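Local coordinates for hypothetical protein (Pyrococcus furiosus, PDB 2FZF) that is of unknown function but belongs to the rubrerythrin family of the ferritin clan, whose relatives commonly carry a di-iron site in a four-helix bundle, at residues A17-L21 against E22-G26. Numbering follows the deposited sequence.
Sequences ADFSL and EELLG
Ser20 and Glu23 close a capping box where a loop enters helix 21-44, each side chain bonding to the other residue's backbone N-H. Ser20 OG, placed between its own N and carbonyl carbon (chi1 51°), accepts from Glu23 N at 3.3 Å. In return Ser20 N donates to Glu23 OE2 over 3.1 Å. That bond is fairly straight, 162° at the hydrogen. The oxygen is met on its anti side, 21° out of the carboxylate plane. A weak bond from Ser20 OG to the same oxygen adds to the box. Glu23 can span this distance because its chain runs extended beyond CG. The Glu23 side chain crosses that of Phe19 at about a right angle, with OE2 at the ring edge, near its plane, 3.5 Å from CD2. Leu24 N bonds to Ser20 O at 2.9 Å, while Leu24 CD2 rests 3.7 Å from Phe19 CB. One turn on, Leu21 and Leu25 meet through their CD1 methyls, both residues touching Phe77. With an alanine in place of Glu23, Ser20 N is likely to lose this acceptor and the preceding loop to be held less firmly. The carboxylate, lying near the helix N-terminus, probably also interacts favourably with the helix dipole.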
# COMPACT_ATOMS: atom_id res chain seq x y z
N ALA A 17 18.74 -0.16 19.91
CA ALA A 17 18.99 0.30 21.27
C ALA A 17 20.37 0.93 21.45
O ALA A 17 20.63 1.58 22.46
CB ALA A 17 18.80 -0.84 22.26
N ASP A 18 21.25 0.74 20.47
CA ASP A 18 22.59 1.31 20.55
C ASP A 18 22.60 2.81 20.28
O ASP A 18 23.66 3.44 20.34
CB ASP A 18 23.54 0.63 19.55
CG ASP A 18 24.14 -0.65 20.09
OD1 ASP A 18 24.78 -0.60 21.16
OD2 ASP A 18 23.97 -1.72 19.46
N PHE A 19 21.43 3.37 19.97
CA PHE A 19 21.31 4.81 19.67
C PHE A 19 20.21 5.51 20.44
O PHE A 19 19.28 4.87 20.95
CB PHE A 19 21.06 5.03 18.17
CG PHE A 19 22.03 4.32 17.28
CD1 PHE A 19 21.90 2.95 17.04
CD2 PHE A 19 23.09 5.00 16.70
CE1 PHE A 19 22.82 2.28 16.25
CE2 PHE A 19 24.02 4.34 15.90
CZ PHE A 19 23.89 2.98 15.67
N SER A 20 20.32 6.83 20.52
CA SER A 20 19.35 7.67 21.22
C SER A 20 18.14 7.98 20.36
O SER A 20 18.08 7.62 19.19
CB SER A 20 20.01 8.98 21.64
OG SER A 20 20.65 9.58 20.53
N LEU A 21 17.17 8.67 20.94
CA LEU A 21 15.97 8.99 20.19
C LEU A 21 16.29 9.99 19.09
O LEU A 21 15.78 9.88 17.97
CB LEU A 21 14.89 9.53 21.13
CG LEU A 21 13.50 9.79 20.52
CD1 LEU A 21 13.47 11.17 19.91
CD2 LEU A 21 13.15 8.72 19.47
N GLU A 22 17.16 10.96 19.39
CA GLU A 22 17.55 11.97 18.42
C GLU A 22 18.41 11.36 17.31
O GLU A 22 18.27 11.71 16.13
CB GLU A 22 18.28 13.12 19.11
CG GLU A 22 19.12 12.67 20.30
CD GLU A 22 18.61 13.20 21.63
OE1 GLU A 22 18.72 14.42 21.87
OE2 GLU A 22 18.09 12.39 22.43
N GLU A 23 19.30 10.45 17.69
CA GLU A 23 20.17 9.79 16.73
C GLU A 23 19.32 8.98 15.78
O GLU A 23 19.54 8.97 14.56
CB GLU A 23 21.16 8.87 17.45
CG GLU A 23 22.42 9.58 17.90
CD GLU A 23 23.41 8.64 18.56
OE1 GLU A 23 24.62 8.95 18.53
OE2 GLU A 23 22.99 7.59 19.10
N LEU A 24 18.35 8.28 16.35
CA LEU A 24 17.45 7.48 15.55
C LEU A 24 16.67 8.41 14.64
O LEU A 24 16.66 8.23 13.42
CB LEU A 24 16.52 6.66 16.46
CG LEU A 24 17.20 5.53 17.25
CD1 LEU A 24 16.16 4.79 18.09
CD2 LEU A 24 17.89 4.57 16.29
N LEU A 25 16.03 9.43 15.20
CA LEU A 25 15.29 10.35 14.35
C LEU A 25 16.18 10.87 13.22
O LEU A 25 15.71 11.06 12.10
CB LEU A 25 14.71 11.51 15.15
CG LEU A 25 13.50 11.18 16.03
CD1 LEU A 25 13.21 12.37 16.88
CD2 LEU A 25 12.30 10.81 15.21
N GLY A 26 17.46 11.10 13.51
CA GLY A 26 18.35 11.57 12.45
C GLY A 26 18.47 10.51 11.36
O GLY A 26 18.50 10.81 10.17